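Local coordinates for spindle assembly abnormal protein 6 (Caenorhabditis elegans, PDB 3PYI) that builds the central scaffold of the centriole, its homodimers joining into the cartwheel ring that ensures ninefold symmetry and allows centrosome duplication, at residues S17-L22 with E134-L139; L53-S58 with E69-E74. The protein carries 1 engineered substitution. All coordinates share one frame; numbering follows the deposited sequence.

Interaction 1 (S17-L22 with E134-L139); sequences SLLQPL and EINIIL
L18 sends CD1 between two side chains of the neighbouring strand, 3.8 Å from CG2 of I137 and 3.9 Å from CG of L139. Its CG lies anti to the backbone N (chi1 173°), which brings the CD1 branch alongside I137 and L139; the same methyl also approaches the I137 carbonyl. Q20 and L139 lie alongside each other and point the same way, their CB atoms 3.9 Å apart, with CD1 of L139 near NE2 of Q20. F65 adds to this side, touching both L18 and L139. On the other face of the sheet the meeting is looser: the CD1 methyl of L19 leans obliquely over CG1 of I138 at 4.2 Å, next to S17 and N136. Four backbone bonds fix these positions: S17 N to I135 O, I137 N to S17 O, L19 N to I137 O (2.8 Å) and L139 N to L19 O. All are nearly straight, and S17 and L19 each give both their N-H and their C=O to the same partner strand. At the start, a water bridges S17 OG (2.7 Å) and, probably as donor, the I135 carbonyl. At the far end, CD of P21 packs 3.3 Å from the L139 carbonyl oxygen. The two segments run in the same direction, their axes 18° apart, with S17, L18 and L19 paired with N136, I137 and I138. This is a parallel beta pairing between the first and a late strand of the chain, which joins the two ends of the strand order in the SAS-6 N-terminal head domain, a member of the XRCC4-like superfamily.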
# COMPACT_ATOMS: atom_id res chain seq x y z
N SER A 17 -12.56 12.92 0.15
CA SER A 17 -12.42 13.41 1.51
C SER A 17 -11.39 14.51 1.45
O SER A 17 -10.32 14.34 0.87
CB SER A 17 -11.98 12.30 2.47
OG SER A 17 -13.06 11.45 2.78
N LEU A 18 -11.74 15.66 2.01
CA LEU A 18 -10.84 16.80 2.02
C LEU A 18 -10.33 16.97 3.44
O LEU A 18 -11.11 17.08 4.37
CB LEU A 18 -11.57 18.06 1.58
CG LEU A 18 -10.78 19.36 1.71
CD1 LEU A 18 -9.62 19.38 0.73
CD2 LEU A 18 -11.70 20.56 1.49
N LEU A 19 -9.01 16.98 3.61
CA LEU A 19 -8.44 17.18 4.93
C LEU A 19 -7.65 18.47 4.90
O LEU A 19 -6.95 18.75 3.94
CB LEU A 19 -7.53 16.02 5.33
CG LEU A 19 -7.98 14.60 4.95
CD1 LEU A 19 -7.00 13.57 5.52
CD2 LEU A 19 -9.39 14.34 5.42
N GLN A 20 -7.78 19.28 5.95
CA GLN A 20 -7.02 20.52 6.02
C GLN A 20 -6.78 20.91 7.46
O GLN A 20 -7.54 20.53 8.35
CB GLN A 20 -7.73 21.65 5.26
CG GLN A 20 -9.10 21.99 5.81
CD GLN A 20 -9.83 23.02 4.97
OE1 GLN A 20 -10.94 22.76 4.48
NE2 GLN A 20 -9.23 24.19 4.80
N PRO A 21 -5.70 21.66 7.71
CA PRO A 21 -5.45 22.13 9.07
C PRO A 21 -6.56 23.05 9.57
O PRO A 21 -7.19 23.77 8.79
CB PRO A 21 -4.13 22.90 8.93
CG PRO A 21 -3.48 22.33 7.69
CD PRO A 21 -4.62 22.03 6.77
N LEU A 22 -6.80 23.02 10.87
CA LEU A 22 -7.82 23.89 11.47
C LEU A 22 -7.59 25.37 11.13
O LEU A 22 -8.54 26.08 10.81
CB LEU A 22 -7.89 23.68 12.99
CG LEU A 22 -8.25 22.25 13.42
CD1 LEU A 22 -8.20 22.11 14.93
CD2 LEU A 22 -9.61 21.85 12.88
N GLU A 134 -11.17 5.26 -3.17
CA GLU A 134 -11.42 6.44 -2.36
C GLU A 134 -10.38 7.48 -2.71
O GLU A 134 -9.22 7.15 -3.00
CB GLU A 134 -11.34 6.13 -0.85
CG GLU A 134 -12.47 5.28 -0.29
CD GLU A 134 -12.21 4.85 1.15
OE1 GLU A 134 -11.32 4.01 1.37
OE2 GLU A 134 -12.90 5.35 2.06
N ILE A 135 -10.80 8.73 -2.68
CA ILE A 135 -9.92 9.84 -2.98
C ILE A 135 -9.78 10.73 -1.77
O ILE A 135 -10.75 11.13 -1.14
CB ILE A 135 -10.47 10.66 -4.15
CG1 ILE A 135 -10.58 9.78 -5.40
CG2 ILE A 135 -9.59 11.88 -4.41
CD1 ILE A 135 -11.32 10.44 -6.52
N ASN A 136 -8.53 11.02 -1.44
CA ASN A 136 -8.24 11.95 -0.37
C ASN A 136 -7.49 13.14 -0.92
O ASN A 136 -6.59 13.02 -1.74
CB ASN A 136 -7.42 11.31 0.76
CG ASN A 136 -8.29 10.62 1.79
OD1 ASN A 136 -9.50 10.48 1.62
ND2 ASN A 136 -7.66 10.18 2.87
N ILE A 137 -7.91 14.32 -0.48
CA ILE A 137 -7.21 15.54 -0.85
C ILE A 137 -6.76 16.23 0.41
O ILE A 137 -7.56 16.56 1.28
CB ILE A 137 -8.06 16.47 -1.69
CG1 ILE A 137 -8.30 15.83 -3.07
CG2 ILE A 137 -7.35 17.80 -1.87
CD1 ILE A 137 -9.30 16.58 -3.92
N ILE A 138 -5.46 16.44 0.54
CA ILE A 138 -4.93 17.05 1.75
C ILE A 138 -4.35 18.42 1.46
O ILE A 138 -3.39 18.55 0.69
CB ILE A 138 -3.85 16.16 2.39
CG1 ILE A 138 -4.35 14.71 2.47
CG2 ILE A 138 -3.48 16.71 3.77
CD1 ILE A 138 -3.29 13.71 2.88
N LEU A 139 -4.93 19.46 2.07
CA LEU A 139 -4.47 20.82 1.84
C LEU A 139 -3.35 21.24 2.77
O LEU A 139 -3.30 20.86 3.94
CB LEU A 139 -5.60 21.84 2.00
CG LEU A 139 -6.64 21.90 0.90
CD1 LEU A 139 -7.76 22.86 1.30
CD2 LEU A 139 -5.99 22.32 -0.40
O HOH W 1 -12.57 9.45 0.96

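Interaction 2 (L53-S58 with E69-E74); sequences LKFEIS and ETLNNE
E69 pairs with F55 through two backbone bonds, F55 N to E69 O and E69 N to F55 O, the second the more bent of the two. E69 O also sits at the edge of the F55 ring, near its plane. The E69 side chain turns from the hairpin partner and curls back on its own strand: OE1 accepts T70 N at 2.8 Å in a bent bond (136° at the hydrogen), on the anti side and 35° out of the carboxylate plane, while OE2 makes a salt bridge with K75. T70 follows on the other face, where its CG2, in one of two modelled conformers, meets CG of K54 at 3.7 Å. The K54 chain stays extended beyond CG, with its aliphatic part passing across that methyl and its ammonium leading away. An alanine in place of K54 drops the aliphatic chain and its ammonium, and is likely to leave the T70 methyl of this conformer uncovered on that side. L71 returns to the face of E69 and is held by L53 N to L71 O and L71 N to L53 O, the latter 2.7 Å; its CD1 comes obliquely to CE1 of F55 at 4.0 Å. N72 is the N-cap of helix 73-83, its OD1 accepting K75 N. The whole is an antiparallel beta hairpin, strands 51-58 and 66-71, followed by an N-capped helix within the PISA motif of SAS-6.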
# COMPACT_ATOMS: atom_id res chain seq x y z
N LEU A 53 1.36 14.70 -18.82
CA LEU A 53 0.09 14.33 -18.25
C LEU A 53 -0.28 15.41 -17.22
O LEU A 53 0.49 15.67 -16.29
CB LEU A 53 0.24 12.99 -17.55
CG LEU A 53 -0.96 12.08 -17.36
CD1 LEU A 53 -1.69 11.93 -18.68
CD2 LEU A 53 -0.49 10.73 -16.82
N LYS A 54 -1.43 16.05 -17.38
CA LYS A 54 -1.82 17.12 -16.46
C LYS A 54 -3.00 16.72 -15.59
O LYS A 54 -4.04 16.28 -16.09
CB LYS A 54 -2.14 18.42 -17.22
CG LYS A 54 -2.34 19.64 -16.30
CD LYS A 54 -2.53 20.93 -17.08
CE LYS A 54 -2.37 22.16 -16.20
NZ LYS A 54 -2.40 23.43 -16.99
N PHE A 55 -2.83 16.87 -14.28
CA PHE A 55 -3.93 16.67 -13.33
C PHE A 55 -4.38 18.02 -12.76
O PHE A 55 -3.54 18.80 -12.30
CB PHE A 55 -3.49 15.78 -12.17
CG PHE A 55 -3.22 14.37 -12.57
CD1 PHE A 55 -2.04 14.04 -13.24
CD2 PHE A 55 -4.12 13.37 -12.25
CE1 PHE A 55 -1.79 12.74 -13.60
CE2 PHE A 55 -3.87 12.06 -12.61
CZ PHE A 55 -2.70 11.74 -13.29
N GLU A 56 -5.69 18.28 -12.80
CA GLU A 56 -6.26 19.53 -12.30
C GLU A 56 -7.47 19.24 -11.41
O GLU A 56 -8.37 18.48 -11.79
CB GLU A 56 -6.72 20.46 -13.45
CG GLU A 56 -5.68 20.76 -14.51
CD GLU A 56 -6.25 21.62 -15.64
OE1 GLU A 56 -6.43 22.85 -15.43
OE2 GLU A 56 -6.52 21.08 -16.73
N ILE A 57 -7.50 19.85 -10.22
CA ILE A 57 -8.69 19.77 -9.39
C ILE A 57 -9.24 21.15 -9.05
O ILE A 57 -8.48 22.13 -8.90
CB ILE A 57 -8.46 18.98 -8.07
CG1 ILE A 57 -7.39 19.66 -7.22
CG2 ILE A 57 -8.12 17.50 -8.34
CD1 ILE A 57 -7.21 18.99 -5.87
N SER A 58 -10.56 21.20 -8.93
CA SER A 58 -11.29 22.40 -8.52
C SER A 58 -12.56 22.00 -7.78
O SER A 58 -12.95 20.82 -7.79
CB SER A 58 -11.65 23.27 -9.73
OG SER A 58 -12.36 22.52 -10.69
N GLU A 69 -0.92 19.68 -11.42
CA GLU A 69 0.45 19.23 -11.59
C GLU A 69 0.57 18.62 -12.97
O GLU A 69 -0.38 18.03 -13.50
CB GLU A 69 0.82 18.18 -10.53
CG GLU A 69 2.20 17.51 -10.73
CD GLU A 69 3.36 18.50 -10.72
OE1 GLU A 69 3.26 19.57 -11.36
OE2 GLU A 69 4.38 18.19 -10.08
N THR A 70 1.74 18.79 -13.58
CA THR A 70 2.01 18.14 -14.84
C THR A 70 3.14 17.14 -14.66
O THR A 70 4.19 17.46 -14.09
CB THR A 70 2.36 19.13 -15.98
OG1 THR A 70 3.67 19.67 -15.76
CG2 THR A 70 1.34 20.26 -16.04
N LEU A 71 2.90 15.92 -15.11
CA LEU A 71 3.90 14.86 -15.07
C LEU A 71 4.44 14.53 -16.46
O LEU A 71 3.66 14.22 -17.36
CB LEU A 71 3.26 13.59 -14.53
CG LEU A 71 2.72 13.55 -13.12
CD1 LEU A 71 2.10 12.19 -12.91
CD2 LEU A 71 3.83 13.79 -12.12
N ASN A 72 5.75 14.56 -16.62
CA ASN A 72 6.35 13.98 -17.82
C ASN A 72 6.89 12.58 -17.50
O ASN A 72 6.78 12.11 -16.36
CB ASN A 72 7.43 14.88 -18.41
CG ASN A 72 8.62 15.02 -17.50
OD1 ASN A 72 8.73 14.34 -16.48
ND2 ASN A 72 9.54 15.90 -17.87
N ASN A 73 7.47 11.92 -18.49
CA ASN A 73 7.94 10.55 -18.28
C ASN A 73 8.89 10.42 -17.10
O ASN A 73 8.78 9.48 -16.32
CB ASN A 73 8.55 9.97 -19.55
CG ASN A 73 8.89 8.50 -19.41
OD1 ASN A 73 8.00 7.64 -19.36
ND2 ASN A 73 10.18 8.19 -19.33
N GLU A 74 9.80 11.37 -16.97
CA GLU A 74 10.78 11.35 -15.88
C GLU A 74 10.14 11.55 -14.51
O GLU A 74 10.44 10.82 -13.56
CB GLU A 74 11.86 12.42 -16.10
CG GLU A 74 12.71 12.20 -17.34
CD GLU A 74 11.96 12.49 -18.63
OE1 GLU A 74 10.92 13.19 -18.58
OE2 GLU A 74 12.43 12.02 -19.70

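How the interactions relate
Interactions 1 and 2 belong to one mixed sheet and lie on opposite sides of the chain's centre, their own centres about 19 Å apart. In sequence the hairpin of interaction 2 falls between the two strands that interaction 1 brings together. The two contacts still touch inside the domain: CD1 of I137 packs 3.7 Å from CD1 of I57, linking the buried face of the 134-139 strand to the far end of 53-58. F65 touches both regions, resting against L18, L139 and I57. A bound tetraethylene glycol, probably from the crystallisation liquor, lies about 4 Å from the side chain of I135. The other chain of the assembly touches neither contact.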